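Local coordinates for protein RV1873 (Mycobacterium tuberculosis, PDB 2JEK) that is of unknown function but folds into an all-helical right-handed superhelix of the DUF1810 family, at residues Asp6-Ala18 and Tyr57-His71. Numbering follows the deposited sequence.
Sequences DPFDLKRFVYAQA and YGISSLEEAQAYLQH
Arg12 forms a salt bridge with the buried Glu64 where the axes of helix segments 11-17 and 62-70 cross at -53° within the right-handed superhelix. The bridge is end-on: NH1 and NH2 of Arg12 both donate to one oxygen, Glu64 OE2, with NH2 to OE2 the shorter at 2.8 Å. Both bonds lie near the guanidinium plane and meet OE2 on its syn side. With Arg12 CG between its backbone N and carbonyl carbon (chi1 78°), the chain, extended to NE, carries the guanidinium to the carboxylate, Phe13 CE2 lying over the centre of its plane. NH2 also donates to Gly58 O, and NE to Arg56 O. The other carboxylate oxygen, Glu64 OE1, accepts from Ser60 N and, on its anti lone pair, from Ser60 OG at 2.6 Å; so many donors would probably favour the ionised carboxylate. Phe8 lies over the start of helix 62-70, with Glu64 CA 3.8 Å from its ring centroid, a CH-pi contact. Deeper in, the edge of Tyr68 points at one face of Phe13, planes 80° apart, while Arg12 CG lies over the opposite face, offset toward the rim. Leu74 of helix 74-87 touches both side chains. Beside Ala16, one water joins Arg12 O to Tyr57 OH, which lies 3.5 Å from Ala16 CB.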
ATOM      1  N   ASP A   6      17.985  -6.526   9.780  1.00 21.12           N
ATOM      2  CA  ASP A   6      16.944  -5.609   9.203  1.00 19.67           C
ATOM      3  C   ASP A   6      17.593  -4.567   8.289  1.00 19.00           C
ATOM      4  O   ASP A   6      17.516  -3.363   8.564  1.00 18.49           O
ATOM      5  CB  ASP A   6      16.152  -4.926  10.333  1.00 19.63           C
ATOM      6  CG  ASP A   6      14.933  -4.147   9.827  1.00 19.30           C
ATOM      7  OD1 ASP A   6      14.456  -4.427   8.704  1.00 18.40           O
ATOM      8  OD2 ASP A   6      14.465  -3.243  10.555  1.00 18.97           O
ATOM      9  N   PRO A   7      18.218  -5.022   7.181  1.00 18.29           N
ATOM     10  CA  PRO A   7      18.975  -4.117   6.307  1.00 17.61           C
ATOM     11  C   PRO A   7      18.139  -2.993   5.681  1.00 16.56           C
ATOM     12  O   PRO A   7      18.675  -1.928   5.364  1.00 16.66           O
ATOM     13  CB  PRO A   7      19.518  -5.050   5.212  1.00 18.50           C
ATOM     14  CG  PRO A   7      18.644  -6.230   5.241  1.00 18.48           C
ATOM     15  CD  PRO A   7      18.244  -6.406   6.670  1.00 18.87           C
ATOM     16  N   PHE A   8      16.837  -3.227   5.506  1.00 14.29           N
ATOM     17  CA  PHE A   8      15.960  -2.204   4.925  1.00 13.04           C
ATOM     18  C   PHE A   8      15.252  -1.327   5.964  1.00 12.04           C
ATOM     19  O   PHE A   8      14.438  -0.481   5.597  1.00 11.97           O
ATOM     20  CB  PHE A   8      14.917  -2.844   4.011  1.00 12.95           C
ATOM     21  CG  PHE A   8      15.495  -3.487   2.781  1.00 11.93           C
ATOM     22  CD1 PHE A   8      15.960  -2.715   1.723  1.00 13.31           C
ATOM     23  CD2 PHE A   8      15.563  -4.871   2.684  1.00 14.96           C
ATOM     24  CE1 PHE A   8      16.473  -3.316   0.579  1.00 14.80           C
ATOM     25  CE2 PHE A   8      16.091  -5.485   1.545  1.00 15.72           C
ATOM     26  CZ  PHE A   8      16.544  -4.702   0.494  1.00 14.20           C
ATOM     27  N   ASP A   9      15.556  -1.517   7.245  1.00 12.04           N
ATOM     28  CA  ASP A   9      14.886  -0.752   8.309  1.00 12.06           C
ATOM     29  C   ASP A   9      13.353  -0.916   8.230  1.00 11.07           C
ATOM     30  O   ASP A   9      12.586   0.054   8.357  1.00 10.52           O
ATOM     31  CB  ASP A   9      15.312   0.726   8.267  1.00 12.69           C
ATOM     32  CG  ASP A   9      14.820   1.526   9.466  1.00 14.16           C
ATOM     33  OD1 ASP A   9      14.595   0.927  10.537  1.00 16.82           O
ATOM     34  OD2 ASP A   9      14.658   2.755   9.322  1.00 16.94           O
ATOM     35  N   LEU A  10      12.913  -2.151   8.020  1.00 11.20           N
ATOM     36  CA  LEU A  10      11.479  -2.452   7.977  1.00 10.86           C
ATOM     37  C   LEU A  10      10.843  -2.205   9.333  1.00 11.39           C
ATOM     38  O   LEU A  10       9.632  -1.995   9.432  1.00 11.68           O
ATOM     39  CB  LEU A  10      11.203  -3.887   7.520  1.00 10.84           C
ATOM     40  CG  LEU A  10      11.647  -4.202   6.088  1.00 12.74           C
ATOM     41  CD1 LEU A  10      11.408  -5.680   5.811  1.00 11.81           C
ATOM     42  CD2 LEU A  10      10.946  -3.323   5.043  1.00 14.11           C
ATOM     43  N   LYS A  11      11.655  -2.217  10.390  1.00 11.58           N
ATOM     44  CA  LYS A  11      11.118  -1.921  11.709  1.00 13.05           C
ATOM     45  C   LYS A  11      10.400  -0.563  11.758  1.00 11.14           C
ATOM     46  O   LYS A  11       9.467  -0.392  12.547  1.00 11.03           O
ATOM     47  CB  LYS A  11      12.188  -2.059  12.798  1.00 13.78           C
ATOM     48  CG  LYS A  11      13.233  -0.956  12.834  1.00 16.51           C
ATOM     49  CD  LYS A  11      14.165  -1.114  14.031  1.00 18.35           C
ATOM     50  CE  LYS A  11      15.326  -0.140  13.970  1.00 23.50           C
ATOM     51  NZ  LYS A  11      14.929   1.280  14.143  1.00 32.92           N
ATOM     52  N   ARG A  12      10.801   0.388  10.908  1.00  9.50           N
ATOM     53  CA  ARG A  12      10.141   1.687  10.884  1.00  9.01           C
ATOM     54  C   ARG A  12       8.639   1.528  10.616  1.00  8.99           C
ATOM     55  O   ARG A  12       7.823   2.252  11.192  1.00  9.36           O
ATOM     56  CB  ARG A  12      10.807   2.644   9.880  1.00  9.35           C
ATOM     57  CG  ARG A  12      10.485   2.462   8.386  1.00  8.44           C
ATOM     58  CD  ARG A  12      11.424   3.359   7.584  1.00 10.15           C
ATOM     59  NE  ARG A  12      11.183   3.376   6.139  1.00  9.26           N
ATOM     60  CZ  ARG A  12      11.564   2.412   5.298  1.00  9.80           C
ATOM     61  NH1 ARG A  12      12.151   1.318   5.752  1.00  9.12           N
ATOM     62  NH2 ARG A  12      11.323   2.520   3.992  1.00  9.71           N
ATOM     63  N   PHE A  13       8.280   0.557   9.779  1.00  9.16           N
ATOM     64  CA  PHE A  13       6.869   0.324   9.484  1.00  8.36           C
ATOM     65  C   PHE A  13       6.171  -0.356  10.656  1.00  7.92           C
ATOM     66  O   PHE A  13       5.051   0.001  11.007  1.00  8.15           O
ATOM     67  CB  PHE A  13       6.690  -0.504   8.213  1.00  7.34           C
ATOM     68  CG  PHE A  13       7.165   0.179   6.960  1.00  6.50           C
ATOM     69  CD1 PHE A  13       6.399   1.174   6.360  1.00  6.01           C
ATOM     70  CD2 PHE A  13       8.355  -0.211   6.358  1.00  7.91           C
ATOM     71  CE1 PHE A  13       6.841   1.789   5.201  1.00  5.95           C
ATOM     72  CE2 PHE A  13       8.810   0.390   5.193  1.00  7.75           C
ATOM     73  CZ  PHE A  13       8.034   1.384   4.607  1.00  6.16           C
ATOM     74  N   VAL A  14       6.847  -1.322  11.277  1.00  7.93           N
ATOM     75  CA  VAL A  14       6.260  -2.020  12.414  1.00  8.15           C
ATOM     76  C   VAL A  14       5.914  -1.029  13.528  1.00  7.97           C
ATOM     77  O   VAL A  14       4.822  -1.073  14.068  1.00  8.73           O
ATOM     78  CB  VAL A  14       7.200  -3.132  12.958  1.00  9.16           C
ATOM     79  CG1 VAL A  14       6.643  -3.744  14.244  1.00 10.11           C
ATOM     80  CG2 VAL A  14       7.431  -4.214  11.900  1.00  9.15           C
ATOM     81  N   TYR A  15       6.841  -0.128  13.843  1.00  8.12           N
ATOM     82  CA  TYR A  15       6.629   0.802  14.938  1.00  8.60           C
ATOM     83  C   TYR A  15       5.637   1.909  14.605  1.00  8.01           C
ATOM     84  O   TYR A  15       4.937   2.378  15.490  1.00  8.80           O
ATOM     85  CB  TYR A  15       7.963   1.394  15.427  1.00  9.73           C
ATOM     86  CG  TYR A  15       9.009   0.370  15.835  1.00 12.14           C
ATOM     87  CD1 TYR A  15       8.656  -0.774  16.531  1.00 13.91           C
ATOM     88  CD2 TYR A  15      10.347   0.570  15.533  1.00 14.99           C
ATOM     89  CE1 TYR A  15       9.615  -1.718  16.904  1.00 14.80           C
ATOM     90  CE2 TYR A  15      11.319  -0.350  15.917  1.00 15.28           C
ATOM     91  CZ  TYR A  15      10.941  -1.483  16.603  1.00 13.69           C
ATOM     92  OH  TYR A  15      11.879  -2.410  16.980  1.00 17.73           O
ATOM     93  N   ALA A  16       5.596   2.343  13.344  1.00  7.73           N
ATOM     94  CA  ALA A  16       4.590   3.325  12.907  1.00  7.82           C
ATOM     95  C   ALA A  16       3.192   2.718  12.967  1.00  7.90           C
ATOM     96  O   ALA A  16       2.228   3.377  13.353  1.00  8.61           O
ATOM     97  CB  ALA A  16       4.889   3.820  11.490  1.00  8.23           C
ATOM     98  N   GLN A  17       3.091   1.452  12.583  1.00  7.56           N
ATOM     99  CA  GLN A  17       1.804   0.772  12.605  1.00  7.44           C
ATOM    100  C   GLN A  17       1.280   0.501  14.012  1.00  9.17           C
ATOM    101  O   GLN A  17       0.073   0.498  14.232  1.00  8.86           O
ATOM    102  CB  GLN A  17       1.865  -0.544  11.825  1.00  7.93           C
ATOM    103  CG  GLN A  17       1.965  -0.382  10.308  1.00  7.33           C
ATOM    104  CD  GLN A  17       2.029  -1.725   9.599  1.00  8.71           C
ATOM    105  OE1 GLN A  17       1.954  -2.770  10.232  1.00  9.52           O
ATOM    106  NE2 GLN A  17       2.190  -1.697   8.283  1.00  8.15           N
ATOM    107  N   ALA A  18       2.179   0.274  14.964  1.00  9.36           N
ATOM    108  CA  ALA A  18       1.749  -0.223  16.277  1.00 10.57           C
ATOM    109  C   ALA A  18       0.626   0.576  16.945  1.00 11.19           C
ATOM    110  O   ALA A  18      -0.379  -0.025  17.314  1.00 11.85           O
ATOM    111  CB  ALA A  18       2.926  -0.407  17.226  1.00 11.43           C
ATOM    112  N   TYR A  57       8.746   6.955   4.837  1.00  8.53           N
ATOM    113  CA  TYR A  57       8.015   5.692   4.699  1.00  7.53           C
ATOM    114  C   TYR A  57       7.964   5.185   3.267  1.00  8.54           C
ATOM    115  O   TYR A  57       7.326   4.168   2.982  1.00  9.39           O
ATOM    116  CB  TYR A  57       6.619   5.796   5.339  1.00  8.47           C
ATOM    117  CG  TYR A  57       6.744   5.972   6.838  1.00  7.59           C
ATOM    118  CD1 TYR A  57       7.251   4.936   7.631  1.00  7.77           C
ATOM    119  CD2 TYR A  57       6.381   7.173   7.456  1.00  6.93           C
ATOM    120  CE1 TYR A  57       7.401   5.086   9.016  1.00  8.03           C
ATOM    121  CE2 TYR A  57       6.517   7.332   8.840  1.00  8.80           C
ATOM    122  CZ  TYR A  57       7.025   6.280   9.606  1.00  8.92           C
ATOM    123  OH  TYR A  57       7.166   6.423  10.967  1.00 10.53           O
ATOM    124  N   GLY A  58       8.665   5.892   2.380  1.00  8.71           N
ATOM    125  CA  GLY A  58       8.799   5.466   0.996  1.00  8.23           C
ATOM    126  C   GLY A  58       9.630   4.193   0.912  1.00  8.62           C
ATOM    127  O   GLY A  58      10.577   3.988   1.691  1.00  9.16           O
ATOM    128  N   ILE A  59       9.256   3.320  -0.022  1.00  7.63           N
ATOM    129  CA  ILE A  59       9.992   2.078  -0.286  1.00  8.46           C
ATOM    130  C   ILE A  59      11.133   2.411  -1.234  1.00  9.30           C
ATOM    131  O   ILE A  59      10.909   3.057  -2.258  1.00  9.04           O
ATOM    132  CB  ILE A  59       9.042   1.020  -0.899  1.00  8.42           C
ATOM    133  CG1 ILE A  59       7.936   0.661   0.100  1.00  8.01           C
ATOM    134  CG2 ILE A  59       9.805  -0.239  -1.379  1.00  7.90           C
ATOM    135  CD1 ILE A  59       8.367  -0.257   1.244  1.00 10.45           C
ATOM    136  N   SER A  60      12.348   1.977  -0.894  1.00  9.38           N
ATOM    137  CA  SER A  60      13.535   2.421  -1.635  1.00 10.53           C
ATOM    138  C   SER A  60      13.674   1.775  -3.017  1.00 10.17           C
ATOM    139  O   SER A  60      14.234   2.371  -3.938  1.00 11.85           O
ATOM    140  CB  SER A  60      14.811   2.160  -0.828  1.00 10.65           C
ATOM    141  OG  SER A  60      15.005   0.777  -0.607  1.00 11.74           O
ATOM    142  N   SER A  61      13.179   0.551  -3.146  1.00 10.38           N
ATOM    143  CA  SER A  61      13.469  -0.279  -4.312  1.00 11.01           C
ATOM    144  C   SER A  61      12.514  -1.457  -4.381  1.00 11.11           C
ATOM    145  O   SER A  61      11.834  -1.773  -3.398  1.00  9.19           O
ATOM    146  CB  SER A  61      14.902  -0.810  -4.210  1.00 11.61           C
ATOM    147  OG  SER A  61      15.018  -1.710  -3.117  1.00 12.32           O
ATOM    148  N   LEU A  62      12.492  -2.148  -5.524  1.00 11.67           N
ATOM    149  CA  LEU A  62      11.720  -3.385  -5.600  1.00 12.64           C
ATOM    150  C   LEU A  62      12.195  -4.417  -4.555  1.00 11.22           C
ATOM    151  O   LEU A  62      11.383  -5.155  -3.996  1.00 11.09           O
ATOM    152  CB  LEU A  62      11.730  -3.995  -7.012  1.00 13.87           C
ATOM    153  CG  LEU A  62      10.600  -5.011  -7.253  1.00 14.84           C
ATOM    154  CD1 LEU A  62       9.243  -4.302  -7.347  1.00 18.72           C
ATOM    155  CD2 LEU A  62      10.856  -5.869  -8.484  1.00 16.20           C
ATOM    156  N   GLU A  63      13.506  -4.462  -4.313  1.00 12.02           N
ATOM    157  CA  GLU A  63      14.080  -5.406  -3.344  1.00 12.12           C
ATOM    158  C   GLU A  63      13.544  -5.123  -1.937  1.00 10.67           C
ATOM    159  O   GLU A  63      13.235  -6.056  -1.187  1.00 10.65           O
ATOM    160  CB  GLU A  63      15.613  -5.366  -3.355  1.00 13.36           C
ATOM    161  CG  GLU A  63      16.272  -5.982  -4.599  1.00 16.79           C
ATOM    162  CD  GLU A  63      16.217  -5.095  -5.854  1.00 23.74           C
ATOM    163  OE1 GLU A  63      15.904  -3.881  -5.775  1.00 17.20           O
ATOM    164  OE2 GLU A  63      16.505  -5.631  -6.947  1.00 30.28           O
ATOM    165  N   GLU A  64      13.397  -3.840  -1.586  1.00  9.68           N
ATOM    166  CA  GLU A  64      12.790  -3.522  -0.295  1.00  9.38           C
ATOM    167  C   GLU A  64      11.313  -3.957  -0.248  1.00  9.10           C
ATOM    168  O   GLU A  64      10.853  -4.482   0.761  1.00  8.92           O
ATOM    169  CB  GLU A  64      12.945  -2.043   0.068  1.00  9.43           C
ATOM    170  CG  GLU A  64      12.284  -1.727   1.406  1.00 10.18           C
ATOM    171  CD  GLU A  64      12.526  -0.328   1.929  1.00 11.21           C
ATOM    172  OE1 GLU A  64      13.259   0.476   1.309  1.00 11.61           O
ATOM    173  OE2 GLU A  64      11.967  -0.023   3.004  1.00 11.86           O
ATOM    174  N   ALA A  65      10.588  -3.757  -1.348  1.00  8.81           N
ATOM    175  CA  ALA A  65       9.188  -4.207  -1.408  1.00  8.83           C
ATOM    176  C   ALA A  65       9.100  -5.711  -1.201  1.00  9.32           C
ATOM    177  O   ALA A  65       8.207  -6.216  -0.514  1.00  9.06           O
ATOM    178  CB  ALA A  65       8.537  -3.798  -2.733  1.00  9.32           C
ATOM    179  N   GLN A  66      10.052  -6.432  -1.790  1.00 10.01           N
ATOM    180  CA  GLN A  66      10.079  -7.891  -1.640  1.00 10.21           C
ATOM    181  C   GLN A  66      10.373  -8.302  -0.200  1.00  9.00           C
ATOM    182  O   GLN A  66       9.731  -9.205   0.343  1.00 10.47           O
ATOM    183  CB  GLN A  66      11.084  -8.503  -2.609  1.00 10.37           C
ATOM    184  CG  GLN A  66      10.626  -8.342  -4.047  1.00 10.43           C
ATOM    185  CD  GLN A  66      11.593  -8.866  -5.075  1.00 11.73           C
ATOM    186  OE1 GLN A  66      12.800  -8.953  -4.832  1.00 14.93           O
ATOM    187  NE2 GLN A  66      11.062  -9.214  -6.252  1.00 12.35           N
ATOM    188  N   ALA A  67      11.318  -7.606   0.422  1.00  9.28           N
ATOM    189  CA  ALA A  67      11.607  -7.832   1.847  1.00 10.44           C
ATOM    190  C   ALA A  67      10.395  -7.521   2.733  1.00 10.54           C
ATOM    191  O   ALA A  67      10.126  -8.209   3.719  1.00 10.83           O
ATOM    192  CB  ALA A  67      12.807  -7.021   2.274  1.00 11.01           C
ATOM    193  N   TYR A  68       9.660  -6.477   2.364  1.00  9.69           N
ATOM    194  CA  TYR A  68       8.466  -6.073   3.097  1.00  9.10           C
ATOM    195  C   TYR A  68       7.432  -7.205   3.082  1.00  9.33           C
ATOM    196  O   TYR A  68       6.861  -7.576   4.117  1.00 10.31           O
ATOM    197  CB  TYR A  68       7.919  -4.793   2.455  1.00  8.06           C
ATOM    198  CG  TYR A  68       6.789  -4.113   3.203  1.00  7.08           C
ATOM    199  CD1 TYR A  68       7.013  -2.929   3.917  1.00  6.21           C
ATOM    200  CD2 TYR A  68       5.502  -4.651   3.191  1.00  7.81           C
ATOM    201  CE1 TYR A  68       5.981  -2.304   4.587  1.00  6.70           C
ATOM    202  CE2 TYR A  68       4.467  -4.028   3.873  1.00  7.80           C
ATOM    203  CZ  TYR A  68       4.721  -2.868   4.576  1.00  5.71           C
ATOM    204  OH  TYR A  68       3.725  -2.214   5.263  1.00  7.34           O
ATOM    205  N   LEU A  69       7.230  -7.778   1.898  1.00  8.79           N
ATOM    206  CA  LEU A  69       6.309  -8.894   1.748  1.00  9.28           C
ATOM    207  C   LEU A  69       6.734 -10.141   2.512  1.00 11.04           C
ATOM    208  O   LEU A  69       5.885 -10.887   2.990  1.00 12.18           O
ATOM    209  CB  LEU A  69       6.116  -9.231   0.275  1.00  9.44           C
ATOM    210  CG  LEU A  69       5.341  -8.191  -0.539  1.00  9.91           C
ATOM    211  CD1 LEU A  69       5.367  -8.623  -1.985  1.00 14.11           C
ATOM    212  CD2 LEU A  69       3.912  -8.073  -0.053  1.00 14.31           C
ATOM    213  N   GLN A  70       8.040 -10.369   2.603  1.00 11.66           N
ATOM    214  CA  GLN A  70       8.566 -11.538   3.319  1.00 13.59           C
ATOM    215  C   GLN A  70       8.420 -11.392   4.828  1.00 13.41           C
ATOM    216  O   GLN A  70       8.394 -12.391   5.557  1.00 15.13           O
ATOM    217  CB  GLN A  70      10.046 -11.737   3.014  1.00 13.92           C
ATOM    218  CG  GLN A  70      10.357 -12.241   1.623  1.00 18.56           C
ATOM    219  CD  GLN A  70      11.854 -12.294   1.367  1.00 26.41           C
ATOM    220  OE1 GLN A  70      12.582 -11.325   1.624  1.00 27.90           O
ATOM    221  NE2 GLN A  70      12.323 -13.428   0.859  1.00 29.67           N
ATOM    222  N   HIS A  71       8.349 -10.149   5.300  1.00 11.69           N
ATOM    223  CA  HIS A  71       8.288  -9.873   6.736  1.00 11.49           C
ATOM    224  C   HIS A  71       7.019 -10.491   7.304  1.00 12.12           C
ATOM    225  O   HIS A  71       5.925 -10.254   6.792  1.00 11.97           O
ATOM    226  CB  HIS A  71       8.312  -8.362   6.978  1.00 10.86           C
ATOM    227  CG  HIS A  71       8.522  -7.980   8.410  1.00 10.50           C
ATOM    228  ND1 HIS A  71       7.528  -8.079   9.356  1.00 12.23           N
ATOM    229  CD2 HIS A  71       9.608  -7.487   9.050  1.00 12.66           C
ATOM    230  CE1 HIS A  71       7.996  -7.677  10.526  1.00 12.27           C
ATOM    231  NE2 HIS A  71       9.256  -7.310  10.367  1.00 13.32           N
TER
HETATM  232  O   HOH W   1      15.034   1.208   3.488  1.00 20.81           O
HETATM  233  O   HOH W   2       8.688   4.676  12.300  1.00 11.01           O
HETATM  234  O   HOH W   3       1.869  -3.862   6.225  1.00  7.53           O